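Local coordinates for protein beta-agarase D (Zobellia galactanivorans, PDB 4ASM) that cleaves the beta-1,4-linkages between galactose and 3,6-anhydro-galactose in agarose at random, with retention of anomeric configuration, through this family GH16 catalytic domain, at residues A[72-80]-A[324-332]; A[60-69]-A[150-158]. All coordinates share one frame; numbering follows the deposited sequence.

Interactions 1 and 2 both tie a loop region to neighbouring strands of one sheet: residues 72-80 meet the end of strand 320-326, whereas the loop 60-69 meets the end of strand 147-153. Their centres lie about 17 Å apart, and they touch where the ring of Trp79 packs on that of Tyr60, Trp79 CZ3 to Tyr60 CD1 3.5 Å. Interaction 1 is buried and reaches the probable substrate groove; Trp79 and Thr77 hydrogen-bond backbone groups of 324-332. Interaction 2 is buried in its inner half, around Tyr60, Leu153 and the His61-Asp157 histidine-carboxylate bond, and its outer half runs through a bridging water to Pro155 and the exposed Pro64.

Interaction 1. Residues A[72-80]-A[324-332]; sequences EGPGPTKWM and NVEDQSWQA. With IMD (imidazole), chain C.
The indole of Trp79 turns its edge toward strand 324-326. Val325 O lies in the ring plane at NE1 and accepts a hydrogen bond of 3.1 Å (153° at the hydrogen), while Glu326 OE2 sits at the same rim near CZ2. Asn324 ND2 approaches obliquely, 3.2 Å from Trp79 CZ2, its amide plane turned 33° from the ring. One indole face is covered within its own segment by Glu72 O and Gly73 CA, offset toward the rim. A tryptophan suits the place because it combines a broad apolar surface with one N-H. The carboxylate of Glu326 is reached by Asn324 ND2 on the anti side of OE2, and the Pro74 ring crosses its extended chain at about a right angle, CG to Glu326 OE1 3.5 Å. Thr77 places OG1 beside its own backbone N (chi1 -55°), where it accepts from Asp327 N at 2.8 Å. Pro76 wedges its CD tightly against Ala332 CB, 3.5 Å away. Its CG also lies 3.6 Å from Asp327 OD2, a carboxylate held by Thr118 and Ser337. Glu326, which probably binds substrate, also accepts from an imidazole, N3 to OE2 2.8 Å, a probable crystallisation component that bonds Glu160 too. The protein's own hold on OE2 comes from Asn324 ND2, which probably helps fix the carboxylate's rotation, consistent with a polar groove wall prepared for sugar hydroxyls.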
ATOM      1  N   GLU A  72      -9.738  -0.792  14.305  1.00  9.53           N
ATOM      2  CA  GLU A  72      -8.849   0.279  14.723  1.00  9.89           C
ATOM      3  C   GLU A  72      -7.410   0.123  14.271  1.00  8.88           C
ATOM      4  O   GLU A  72      -6.572   0.935  14.614  1.00  8.34           O
ATOM      5  CB  GLU A  72      -8.972   0.558  16.229  1.00 10.96           C
ATOM      6  CG  GLU A  72     -10.323   1.199  16.627  1.00 12.88           C
ATOM      7  CD  GLU A  72     -10.325   1.708  18.072  1.00 13.39           C
ATOM      8  OE1 GLU A  72     -10.006   0.920  18.980  1.00 16.51           O
ATOM      9  OE2 GLU A  72     -10.655   2.903  18.286  1.00 20.66           O
ATOM     10  N   GLY A  73      -7.139  -0.924  13.501  1.00  8.27           N
ATOM     11  CA  GLY A  73      -5.798  -1.124  12.943  1.00  7.55           C
ATOM     12  C   GLY A  73      -5.117  -2.413  13.352  1.00  6.72           C
ATOM     13  O   GLY A  73      -5.542  -3.110  14.289  1.00  7.11           O
ATOM     14  N   PRO A  74      -4.053  -2.761  12.628  1.00  5.99           N
ATOM     15  CA  PRO A  74      -3.293  -3.981  12.876  1.00  6.15           C
ATOM     16  C   PRO A  74      -2.355  -3.803  14.056  1.00  6.22           C
ATOM     17  O   PRO A  74      -2.059  -2.666  14.463  1.00  6.55           O
ATOM     18  CB  PRO A  74      -2.500  -4.140  11.572  1.00  6.02           C
ATOM     19  CG  PRO A  74      -2.240  -2.741  11.146  1.00  6.76           C
ATOM     20  CD  PRO A  74      -3.495  -1.981  11.499  1.00  5.44           C
ATOM     21  N   GLY A  75      -1.842  -4.908  14.586  1.00  6.08           N
ATOM     22  CA  GLY A  75      -0.846  -4.806  15.643  1.00  6.16           C
ATOM     23  C   GLY A  75      -1.324  -3.946  16.799  1.00  5.81           C
ATOM     24  O   GLY A  75      -2.500  -3.991  17.167  1.00  6.38           O
ATOM     25  N   PRO A  76      -0.407  -3.155  17.377  1.00  5.50           N
ATOM     26  CA  PRO A  76      -0.791  -2.237  18.433  1.00  5.74           C
ATOM     27  C   PRO A  76      -1.180  -0.851  17.875  1.00  5.57           C
ATOM     28  O   PRO A  76      -1.121   0.145  18.603  1.00  6.31           O
ATOM     29  CB  PRO A  76       0.485  -2.182  19.274  1.00  6.14           C
ATOM     30  CG  PRO A  76       1.563  -2.183  18.218  1.00  4.96           C
ATOM     31  CD  PRO A  76       1.057  -3.144  17.157  1.00  5.80           C
ATOM     32  N   THR A  77      -1.589  -0.785  16.600  1.00  5.39           N
ATOM     33  CA  THR A  77      -2.094   0.472  16.025  1.00  5.72           C
ATOM     34  C   THR A  77      -3.481   0.808  16.565  1.00  5.84           C
ATOM     35  O   THR A  77      -4.336  -0.064  16.686  1.00  7.51           O
ATOM     36  CB  THR A  77      -2.232   0.356  14.513  1.00  5.38           C
ATOM     37  OG1 THR A  77      -0.979  -0.059  13.961  1.00  5.71           O
ATOM     38  CG2 THR A  77      -2.659   1.698  13.855  1.00  4.66           C
ATOM     39  N   LYS A  78      -3.681   2.088  16.897  1.00  5.52           N
ATOM     40  CA  LYS A  78      -5.041   2.609  17.111  1.00  6.73           C
ATOM     41  C   LYS A  78      -5.231   3.825  16.222  1.00  6.42           C
ATOM     42  O   LYS A  78      -4.677   4.898  16.484  1.00  6.58           O
ATOM     43  CB  LYS A  78      -5.315   2.960  18.567  1.00  7.61           C
ATOM     44  CG  LYS A  78      -6.816   3.325  18.776  1.00  9.79           C
ATOM     45  CD  LYS A  78      -7.046   4.251  19.951  1.00 13.92           C
ATOM     46  CE  LYS A  78      -6.614   5.689  19.638  1.00 13.03           C
ATOM     47  NZ  LYS A  78      -7.079   6.651  20.702  1.00 12.98           N
ATOM     48  N   TRP A  79      -6.020   3.671  15.165  1.00  6.38           N
ATOM     49  CA  TRP A  79      -6.290   4.802  14.302  1.00  6.71           C
ATOM     50  C   TRP A  79      -7.114   5.858  15.033  1.00  7.35           C
ATOM     51  O   TRP A  79      -8.029   5.533  15.808  1.00  8.86           O
ATOM     52  CB  TRP A  79      -6.967   4.363  13.014  1.00  6.73           C
ATOM     53  CG  TRP A  79      -6.066   3.615  12.100  1.00  5.54           C
ATOM     54  CD1 TRP A  79      -4.756   3.893  11.817  1.00  7.22           C
ATOM     55  CD2 TRP A  79      -6.417   2.479  11.332  1.00  7.41           C
ATOM     56  NE1 TRP A  79      -4.262   2.975  10.911  1.00  7.14           N
ATOM     57  CE2 TRP A  79      -5.265   2.094  10.595  1.00  5.85           C
ATOM     58  CE3 TRP A  79      -7.601   1.743  11.181  1.00  7.33           C
ATOM     59  CZ2 TRP A  79      -5.268   0.999   9.734  1.00  7.27           C
ATOM     60  CZ3 TRP A  79      -7.605   0.670  10.320  1.00  6.73           C
ATOM     61  CH2 TRP A  79      -6.450   0.308   9.601  1.00  6.24           C
ATOM     62  N   MET A  80      -6.744   7.114  14.813  1.00  7.16           N
ATOM     63  CA  MET A  80      -7.315   8.238  15.540  1.00  9.33           C
ATOM     64  C   MET A  80      -7.695   9.363  14.586  1.00  8.13           C
ATOM     65  O   MET A  80      -6.901   9.781  13.729  1.00  7.31           O
ATOM     66  CB  MET A  80      -6.334   8.752  16.594  1.00 10.18           C
ATOM     67  CG  MET A  80      -7.035   9.549  17.687  1.00 13.26           C
ATOM     68  SD  MET A  80      -5.913   9.995  18.976  1.00 15.64           S
ATOM     69  CE  MET A  80      -6.969  11.068  19.899  1.00 12.15           C
ATOM     70  N   ASN A 324      -2.753   5.834   5.085  1.00  4.96           N
ATOM     71  CA  ASN A 324      -2.607   5.719   6.534  1.00  4.97           C
ATOM     72  C   ASN A 324      -1.179   5.458   6.983  1.00  5.48           C
ATOM     73  O   ASN A 324      -0.277   5.318   6.161  1.00  4.99           O
ATOM     74  CB  ASN A 324      -3.577   4.663   7.138  1.00  5.52           C
ATOM     75  CG  ASN A 324      -3.128   3.212   6.914  1.00  7.60           C
ATOM     76  OD1 ASN A 324      -1.972   2.943   6.622  1.00  9.28           O
ATOM     77  ND2 ASN A 324      -4.047   2.274   7.097  1.00  8.43           N
ATOM     78  N   VAL A 325      -1.011   5.386   8.297  1.00  5.43           N
ATOM     79  CA  VAL A 325       0.209   4.912   8.912  1.00  6.11           C
ATOM     80  C   VAL A 325      -0.190   3.704   9.775  1.00  6.42           C
ATOM     81  O   VAL A 325      -1.264   3.699  10.373  1.00  5.75           O
ATOM     82  CB  VAL A 325       0.844   6.041   9.756  1.00  7.41           C
ATOM     83  CG1 VAL A 325       1.862   5.505  10.791  1.00 10.33           C
ATOM     84  CG2 VAL A 325       1.458   7.092   8.803  1.00  7.80           C
ATOM     85  N   GLU A 326       0.677   2.686   9.836  1.00  5.95           N
ATOM     86  CA  GLU A 326       0.405   1.475  10.624  1.00  6.13           C
ATOM     87  C   GLU A 326       1.618   0.995  11.381  1.00  6.16           C
ATOM     88  O   GLU A 326       2.731   1.015  10.858  1.00  6.75           O
ATOM     89  CB  GLU A 326      -0.072   0.322   9.729  1.00  6.17           C
ATOM     90  CG  GLU A 326      -1.430   0.581   9.108  1.00  6.55           C
ATOM     91  CD  GLU A 326      -1.850  -0.516   8.140  1.00  6.48           C
ATOM     92  OE1 GLU A 326      -1.158  -1.564   8.052  1.00  6.79           O
ATOM     93  OE2 GLU A 326      -2.898  -0.333   7.476  1.00  7.90           O
ATOM     94  N   ASP A 327       1.368   0.530  12.602  1.00  6.29           N
ATOM     95  CA  ASP A 327       2.301  -0.267  13.385  1.00  6.30           C
ATOM     96  C   ASP A 327       1.826  -1.718  13.261  1.00  5.91           C
ATOM     97  O   ASP A 327       0.931  -2.161  13.981  1.00  5.56           O
ATOM     98  CB  ASP A 327       2.258   0.214  14.845  1.00  6.21           C
ATOM     99  CG  ASP A 327       3.430  -0.280  15.671  1.00  7.46           C
ATOM    100  OD1 ASP A 327       4.086  -1.251  15.255  1.00  8.13           O
ATOM    101  OD2 ASP A 327       3.677   0.290  16.757  1.00  8.29           O
ATOM    102  N   GLN A 328       2.398  -2.452  12.313  1.00  6.07           N
ATOM    103  CA  GLN A 328       1.902  -3.810  12.006  1.00  6.46           C
ATOM    104  C   GLN A 328       2.384  -4.844  13.011  1.00  5.77           C
ATOM    105  O   GLN A 328       3.441  -4.682  13.633  1.00  5.96           O
ATOM    106  CB  GLN A 328       2.255  -4.190  10.565  1.00  6.83           C
ATOM    107  CG  GLN A 328       1.621  -3.198   9.580  1.00  6.83           C
ATOM    108  CD  GLN A 328       1.959  -3.449   8.123  1.00  8.07           C
ATOM    109  OE1 GLN A 328       1.354  -2.856   7.209  1.00 11.60           O
ATOM    110  NE2 GLN A 328       2.935  -4.284   7.892  1.00  6.98           N
ATOM    111  N   SER A 329       1.622  -5.928  13.168  1.00  5.51           N
ATOM    112  CA  SER A 329       1.938  -6.928  14.170  1.00  5.66           C
ATOM    113  C   SER A 329       3.348  -7.475  14.068  1.00  5.82           C
ATOM    114  O   SER A 329       4.031  -7.587  15.079  1.00  6.76           O
ATOM    115  CB  SER A 329       0.939  -8.088  14.111  1.00  6.80           C
ATOM    116  OG  SER A 329      -0.379  -7.624  14.299  1.00  8.55           O
ATOM    117  N   TRP A 330       3.780  -7.824  12.855  1.00  5.91           N
ATOM    118  CA  TRP A 330       5.114  -8.441  12.687  1.00  6.36           C
ATOM    119  C   TRP A 330       6.243  -7.484  13.099  1.00  6.33           C
ATOM    120  O   TRP A 330       7.224  -7.890  13.754  1.00  7.38           O
ATOM    121  CB  TRP A 330       5.300  -8.983  11.247  1.00  6.80           C
ATOM    122  CG  TRP A 330       5.435  -7.905  10.184  1.00  7.83           C
ATOM    123  CD1 TRP A 330       4.485  -7.021   9.783  1.00 10.78           C
ATOM    124  CD2 TRP A 330       6.612  -7.600   9.429  1.00  8.35           C
ATOM    125  NE1 TRP A 330       4.983  -6.192   8.798  1.00 10.96           N
ATOM    126  CE2 TRP A 330       6.293  -6.525   8.568  1.00 11.04           C
ATOM    127  CE3 TRP A 330       7.913  -8.140   9.398  1.00  9.87           C
ATOM    128  CZ2 TRP A 330       7.225  -5.972   7.685  1.00  9.40           C
ATOM    129  CZ3 TRP A 330       8.833  -7.594   8.519  1.00 10.72           C
ATOM    130  CH2 TRP A 330       8.488  -6.511   7.681  1.00 10.46           C
ATOM    131  N   GLN A 331       6.101  -6.209  12.735  1.00  5.52           N
ATOM    132  CA  GLN A 331       7.084  -5.215  13.121  1.00  6.12           C
ATOM    133  C   GLN A 331       7.081  -5.023  14.635  1.00  6.01           C
ATOM    134  O   GLN A 331       8.142  -4.979  15.260  1.00  6.78           O
ATOM    135  CB  GLN A 331       6.788  -3.882  12.411  1.00  6.07           C
ATOM    136  CG  GLN A 331       7.115  -3.845  10.909  1.00  6.32           C
ATOM    137  CD  GLN A 331       8.621  -3.735  10.631  1.00  7.19           C
ATOM    138  OE1 GLN A 331       9.147  -2.659  10.268  1.00 10.43           O
ATOM    139  NE2 GLN A 331       9.299  -4.835  10.784  1.00  6.20           N
ATOM    140  N   ALA A 332       5.892  -4.899  15.224  1.00  5.66           N
ATOM    141  CA  ALA A 332       5.762  -4.635  16.654  1.00  5.86           C
ATOM    142  C   ALA A 332       6.285  -5.798  17.493  1.00  5.72           C
ATOM    143  O   ALA A 332       6.981  -5.583  18.497  1.00  5.69           O
ATOM    144  CB  ALA A 332       4.317  -4.306  16.993  1.00  6.36           C
TER
HETATM  145  N1  IMD C1360      -2.357  -2.832   3.365  1.00 11.56           N
HETATM  146  C2  IMD C1360      -2.959  -2.313   4.448  1.00 11.00           C
HETATM  147  N3  IMD C1360      -2.031  -1.671   5.186  1.00 11.59           N
HETATM  148  C4  IMD C1360      -0.831  -1.772   4.568  1.00 10.83           C
HETATM  149  C5  IMD C1360      -1.046  -2.510   3.411  1.00 11.65           C

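Interaction 2. Residues A[60-69]-A[150-158]; sequences YHNRPNGQPN and IWLLSPDDT
With its imidazole, His61 reaches the strand end and the type I turn 154-157. From CB, CG sits between the backbone N and the carbonyl carbon (chi1 73°), turning the ring toward Leu153. CD2 lies over the centre of the Tyr60 ring, 3.5 Å above its plane; ND1 is bonded to Asp320. CE1 comes 3.1 Å from Ser154 O, near the ring plane. At the tip, NE2 donates to the syn lone pair of Asp157 OD1, 2.7 Å away and in the imidazole plane, though the bond is bent (131° at the hydrogen). CD2 of Leu153 touches both the imidazole, 3.3 Å from His61 NE2, and the phenol oxygen of Tyr60. Replacing the imidazole with an alanine's methyl is likely to leave Asp157 OD1 without its donor, break the bond to Asp320 and open a gap beside Leu153. Farther out, two rigid prolines suited to tight turns touch, Pro64 CG to Pro155 CB 3.9 Å. Water 1, 2.9 Å from both Asn62 O and Pro155 O, accepts from Asn69 ND2; Asn69 OD1 is held by Phe71 N. Asp156 OD1 accepts from Thr158 N, closing an Asx turn, and from the hydroxyls of Ser154 and Thr158; Lys317 pairs with OD2. Asp157 O bonds weakly to Arg192, which probably binds substrate, placing the turn beside the groove. The loop after strand 56-57 covers the end of strand 147-153, between strands 159-166 and 320-326, while Tyr60 and His61 touch strand 112-125.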
ATOM      1  N   TYR A  60     -10.922   5.072   8.728  1.00  6.85           N
ATOM      2  CA  TYR A  60     -10.900   3.860   7.923  1.00  6.52           C
ATOM      3  C   TYR A  60     -12.259   3.651   7.252  1.00  6.87           C
ATOM      4  O   TYR A  60     -13.284   4.109   7.741  1.00  7.86           O
ATOM      5  CB  TYR A  60     -10.601   2.713   8.871  1.00  7.09           C
ATOM      6  CG  TYR A  60     -10.454   1.348   8.283  1.00  7.61           C
ATOM      7  CD1 TYR A  60      -9.451   1.068   7.340  1.00  6.54           C
ATOM      8  CD2 TYR A  60     -11.260   0.305   8.714  1.00  7.16           C
ATOM      9  CE1 TYR A  60      -9.269  -0.237   6.836  1.00  8.11           C
ATOM     10  CE2 TYR A  60     -11.100  -0.980   8.203  1.00  7.90           C
ATOM     11  CZ  TYR A  60     -10.103  -1.249   7.271  1.00  7.09           C
ATOM     12  OH  TYR A  60      -9.935  -2.536   6.770  1.00 10.32           O
ATOM     13  N   HIS A  61     -12.255   2.931   6.137  1.00  5.89           N
ATOM     14  CA  HIS A  61     -13.383   2.945   5.197  1.00  5.74           C
ATOM     15  C   HIS A  61     -14.679   2.329   5.718  1.00  6.52           C
ATOM     16  O   HIS A  61     -14.668   1.338   6.457  1.00  7.18           O
ATOM     17  CB  HIS A  61     -12.954   2.298   3.857  1.00  6.19           C
ATOM     18  CG  HIS A  61     -12.792   0.803   3.898  1.00  5.58           C
ATOM     19  ND1 HIS A  61     -12.928   0.033   2.764  1.00  6.73           N
ATOM     20  CD2 HIS A  61     -12.536  -0.059   4.914  1.00  7.67           C
ATOM     21  CE1 HIS A  61     -12.740  -1.236   3.077  1.00  5.70           C
ATOM     22  NE2 HIS A  61     -12.500  -1.322   4.373  1.00  7.40           N
ATOM     23  N   ASN A  62     -15.792   2.938   5.317  1.00  6.57           N
ATOM     24  CA  ASN A  62     -17.112   2.404   5.690  1.00  7.68           C
ATOM     25  C   ASN A  62     -17.368   1.018   5.121  1.00  9.06           C
ATOM     26  O   ASN A  62     -16.777   0.600   4.120  1.00  8.73           O
ATOM     27  CB  ASN A  62     -18.236   3.338   5.222  1.00  7.61           C
ATOM     28  CG  ASN A  62     -18.258   4.667   5.951  1.00  7.63           C
ATOM     29  OD1 ASN A  62     -17.843   4.784   7.097  1.00  8.90           O
ATOM     30  ND2 ASN A  62     -18.766   5.689   5.265  1.00  9.56           N
ATOM     31  N   ARG A  63     -18.298   0.320   5.765  1.00 10.14           N
ATOM     32  CA  ARG A  63     -18.839  -0.930   5.247  1.00 11.00           C
ATOM     33  C   ARG A  63     -19.624  -0.725   3.949  1.00 11.59           C
ATOM     34  O   ARG A  63     -20.035   0.390   3.653  1.00 11.04           O
ATOM     35  CB  ARG A  63     -19.748  -1.529   6.312  1.00 11.78           C
ATOM     36  CG  ARG A  63     -18.984  -2.015   7.499  1.00 14.04           C
ATOM     37  CD  ARG A  63     -19.891  -2.295   8.667  1.00 18.51           C
ATOM     38  NE  ARG A  63     -19.108  -2.739   9.813  1.00 23.61           N
ATOM     39  CZ  ARG A  63     -18.657  -3.980   9.975  1.00 26.73           C
ATOM     40  NH1 ARG A  63     -18.928  -4.915   9.067  1.00 29.07           N
ATOM     41  NH2 ARG A  63     -17.943  -4.293  11.049  1.00 28.94           N
ATOM     42  N   PRO A  64     -19.837  -1.798   3.160  1.00 12.18           N
ATOM     43  CA  PRO A  64     -20.645  -1.682   1.930  1.00 12.99           C
ATOM     44  C   PRO A  64     -22.009  -0.984   2.136  1.00 13.65           C
ATOM     45  O   PRO A  64     -22.432  -0.219   1.265  1.00 14.40           O
ATOM     46  CB  PRO A  64     -20.824  -3.139   1.490  1.00 12.66           C
ATOM     47  CG  PRO A  64     -19.553  -3.830   2.008  1.00 12.59           C
ATOM     48  CD  PRO A  64     -19.284  -3.157   3.345  1.00 12.22           C
ATOM     49  N   ASN A  65     -22.655  -1.230   3.282  1.00 14.40           N
ATOM     50  CA  ASN A  65     -23.967  -0.615   3.592  1.00 14.87           C
ATOM     51  C   ASN A  65     -23.912   0.836   4.082  1.00 15.52           C
ATOM     52  O   ASN A  65     -24.951   1.450   4.367  1.00 16.30           O
ATOM     53  CB  ASN A  65     -24.790  -1.488   4.568  1.00 15.54           C
ATOM     54  CG  ASN A  65     -24.160  -1.626   5.959  1.00 17.28           C
ATOM     55  OD1 ASN A  65     -24.619  -2.440   6.772  1.00 21.91           O
ATOM     56  ND2 ASN A  65     -23.138  -0.839   6.251  1.00 14.66           N
ATOM     57  N   GLY A  66     -22.702   1.374   4.203  1.00 14.53           N
ATOM     58  CA  GLY A  66     -22.517   2.767   4.588  1.00 14.13           C
ATOM     59  C   GLY A  66     -22.241   2.972   6.065  1.00 14.22           C
ATOM     60  O   GLY A  66     -21.869   4.083   6.482  1.00 14.46           O
ATOM     61  N   GLN A  67     -22.438   1.914   6.857  1.00 13.71           N
ATOM     62  CA  GLN A  67     -22.195   1.952   8.297  1.00 14.63           C
ATOM     63  C   GLN A  67     -20.693   1.994   8.561  1.00 13.96           C
ATOM     64  O   GLN A  67     -19.917   1.515   7.730  1.00 13.60           O
ATOM     65  CB  GLN A  67     -22.849   0.746   8.997  1.00 15.11           C
ATOM     66  CG  GLN A  67     -24.381   0.828   9.083  1.00 18.26           C
ATOM     67  CD  GLN A  67     -24.854   2.083   9.817  1.00 22.28           C
ATOM     68  OE1 GLN A  67     -24.695   2.203  11.032  1.00 25.95           O
ATOM     69  NE2 GLN A  67     -25.427   3.026   9.074  1.00 23.14           N
ATOM     70  N   PRO A  68     -20.277   2.584   9.697  1.00 13.99           N
ATOM     71  CA  PRO A  68     -18.841   2.655   9.974  1.00 14.12           C
ATOM     72  C   PRO A  68     -18.200   1.273  10.115  1.00 13.88           C
ATOM     73  O   PRO A  68     -18.835   0.304  10.575  1.00 14.32           O
ATOM     74  CB  PRO A  68     -18.767   3.433  11.293  1.00 14.15           C
ATOM     75  CG  PRO A  68     -20.112   4.146  11.417  1.00 16.26           C
ATOM     76  CD  PRO A  68     -21.083   3.218  10.765  1.00 13.93           C
ATOM     77  N   ASN A  69     -16.940   1.180   9.689  1.00 12.56           N
ATOM     78  CA  ASN A  69     -16.121   0.035  10.004  1.00 12.20           C
ATOM     79  C   ASN A  69     -15.207   0.501  11.127  1.00 12.27           C
ATOM     80  O   ASN A  69     -14.332   1.349  10.914  1.00 13.08           O
ATOM     81  CB  ASN A  69     -15.325  -0.406   8.772  1.00 11.80           C
ATOM     82  CG  ASN A  69     -14.537  -1.679   9.015  1.00 11.89           C
ATOM     83  OD1 ASN A  69     -14.089  -1.944  10.135  1.00 12.48           O
ATOM     84  ND2 ASN A  69     -14.356  -2.474   7.967  1.00 13.55           N
ATOM     85  N   ILE A 150      -0.190   3.753   1.147  1.00  4.87           N
ATOM     86  CA  ILE A 150      -1.189   4.292   0.217  1.00  4.82           C
ATOM     87  C   ILE A 150      -1.732   3.087  -0.508  1.00  4.34           C
ATOM     88  O   ILE A 150      -0.969   2.322  -1.106  1.00  4.55           O
ATOM     89  CB  ILE A 150      -0.577   5.278  -0.794  1.00  4.25           C
ATOM     90  CG1 ILE A 150       0.079   6.446  -0.047  1.00  5.21           C
ATOM     91  CG2 ILE A 150      -1.648   5.733  -1.774  1.00  4.99           C
ATOM     92  CD1 ILE A 150       0.813   7.444  -0.941  1.00  6.86           C
ATOM     93  N   TRP A 151      -3.037   2.865  -0.417  1.00  4.80           N
ATOM     94  CA  TRP A 151      -3.551   1.591  -0.900  1.00  5.00           C
ATOM     95  C   TRP A 151      -5.023   1.646  -1.285  1.00  5.28           C
ATOM     96  O   TRP A 151      -5.690   2.668  -1.066  1.00  5.38           O
ATOM     97  CB  TRP A 151      -3.260   0.485   0.135  1.00  5.88           C
ATOM     98  CG  TRP A 151      -3.716   0.740   1.555  1.00  6.36           C
ATOM     99  CD1 TRP A 151      -3.343   1.776   2.385  1.00  6.17           C
ATOM    100  CD2 TRP A 151      -4.592  -0.092   2.320  1.00  5.82           C
ATOM    101  NE1 TRP A 151      -3.947   1.627   3.613  1.00  7.85           N
ATOM    102  CE2 TRP A 151      -4.719   0.492   3.597  1.00  5.89           C
ATOM    103  CE3 TRP A 151      -5.284  -1.278   2.044  1.00  6.20           C
ATOM    104  CZ2 TRP A 151      -5.524  -0.066   4.599  1.00  7.48           C
ATOM    105  CZ3 TRP A 151      -6.068  -1.851   3.030  1.00  8.23           C
ATOM    106  CH2 TRP A 151      -6.177  -1.250   4.309  1.00  7.13           C
ATOM    107  N   LEU A 152      -5.494   0.554  -1.884  1.00  4.52           N
ATOM    108  CA  LEU A 152      -6.878   0.420  -2.354  1.00  5.50           C
ATOM    109  C   LEU A 152      -7.499  -0.822  -1.716  1.00  5.68           C
ATOM    110  O   LEU A 152      -6.855  -1.892  -1.676  1.00  5.91           O
ATOM    111  CB  LEU A 152      -6.900   0.280  -3.884  1.00  6.23           C
ATOM    112  CG  LEU A 152      -6.076   1.254  -4.720  1.00  6.09           C
ATOM    113  CD1 LEU A 152      -6.138   0.881  -6.199  1.00  6.46           C
ATOM    114  CD2 LEU A 152      -6.500   2.711  -4.494  1.00  8.04           C
ATOM    115  N   LEU A 153      -8.736  -0.711  -1.226  1.00  5.80           N
ATOM    116  CA  LEU A 153      -9.370  -1.849  -0.542  1.00  6.35           C
ATOM    117  C   LEU A 153     -10.853  -1.875  -0.865  1.00  6.70           C
ATOM    118  O   LEU A 153     -11.530  -0.849  -0.717  1.00  6.71           O
ATOM    119  CB  LEU A 153      -9.163  -1.755   0.970  1.00  6.72           C
ATOM    120  CG  LEU A 153      -9.733  -2.863   1.866  1.00  7.66           C
ATOM    121  CD1 LEU A 153      -9.115  -4.235   1.555  1.00  8.51           C
ATOM    122  CD2 LEU A 153      -9.555  -2.513   3.354  1.00  9.24           C
ATOM    123  N   SER A 154     -11.357  -3.025  -1.311  1.00  6.01           N
ATOM    124  CA  SER A 154     -12.794  -3.116  -1.602  1.00  6.08           C
ATOM    125  C   SER A 154     -13.577  -2.933  -0.295  1.00  6.38           C
ATOM    126  O   SER A 154     -13.099  -3.330   0.768  1.00  6.68           O
ATOM    127  CB  SER A 154     -13.139  -4.437  -2.311  1.00  6.13           C
ATOM    128  OG  SER A 154     -12.967  -5.544  -1.457  1.00  8.38           O
ATOM    129  N   PRO A 155     -14.747  -2.278  -0.363  1.00  6.55           N
ATOM    130  CA  PRO A 155     -15.578  -2.112   0.849  1.00  7.26           C
ATOM    131  C   PRO A 155     -15.805  -3.404   1.649  1.00  7.56           C
ATOM    132  O   PRO A 155     -15.903  -3.359   2.871  1.00  7.73           O
ATOM    133  CB  PRO A 155     -16.897  -1.572   0.281  1.00  7.32           C
ATOM    134  CG  PRO A 155     -16.472  -0.778  -0.894  1.00  7.63           C
ATOM    135  CD  PRO A 155     -15.292  -1.529  -1.507  1.00  6.65           C
ATOM    136  N   ASP A 156     -15.897  -4.548   0.962  1.00  7.39           N
ATOM    137  CA  ASP A 156     -16.144  -5.809   1.677  1.00  7.93           C
ATOM    138  C   ASP A 156     -14.880  -6.497   2.187  1.00  7.22           C
ATOM    139  O   ASP A 156     -14.931  -7.603   2.728  1.00  8.03           O
ATOM    140  CB  ASP A 156     -17.001  -6.763   0.832  1.00  8.39           C
ATOM    141  CG  ASP A 156     -16.218  -7.476  -0.271  1.00  9.41           C
ATOM    142  OD1 ASP A 156     -14.995  -7.241  -0.461  1.00  8.94           O
ATOM    143  OD2 ASP A 156     -16.859  -8.289  -0.969  1.00 10.77           O
ATOM    144  N   ASP A 157     -13.733  -5.823   2.021  1.00  7.12           N
ATOM    145  CA  ASP A 157     -12.453  -6.249   2.616  1.00  7.33           C
ATOM    146  C   ASP A 157     -11.871  -7.541   1.984  1.00  6.55           C
ATOM    147  O   ASP A 157     -10.976  -8.150   2.567  1.00  8.01           O
ATOM    148  CB  ASP A 157     -12.535  -6.401   4.152  1.00  7.03           C
ATOM    149  CG  ASP A 157     -12.767  -5.084   4.866  1.00  9.63           C
ATOM    150  OD1 ASP A 157     -12.404  -4.026   4.310  1.00 11.07           O
ATOM    151  OD2 ASP A 157     -13.301  -5.132   6.005  1.00 12.08           O
ATOM    152  N   THR A 158     -12.348  -7.929   0.799  1.00  6.61           N
ATOM    153  CA  THR A 158     -11.818  -9.157   0.153  1.00  7.14           C
ATOM    154  C   THR A 158     -10.690  -8.908  -0.860  1.00  7.08           C
ATOM    155  O   THR A 158      -9.904  -9.798  -1.139  1.00  7.27           O
ATOM    156  CB  THR A 158     -12.923  -9.979  -0.554  1.00  7.24           C
ATOM    157  OG1 THR A 158     -13.535  -9.214  -1.592  1.00  8.22           O
ATOM    158  CG2 THR A 158     -13.995 -10.433   0.450  1.00  8.87           C
TER
HETATM  159  O   HOH W   1     -15.452  -1.738   5.200  1.00 11.69           O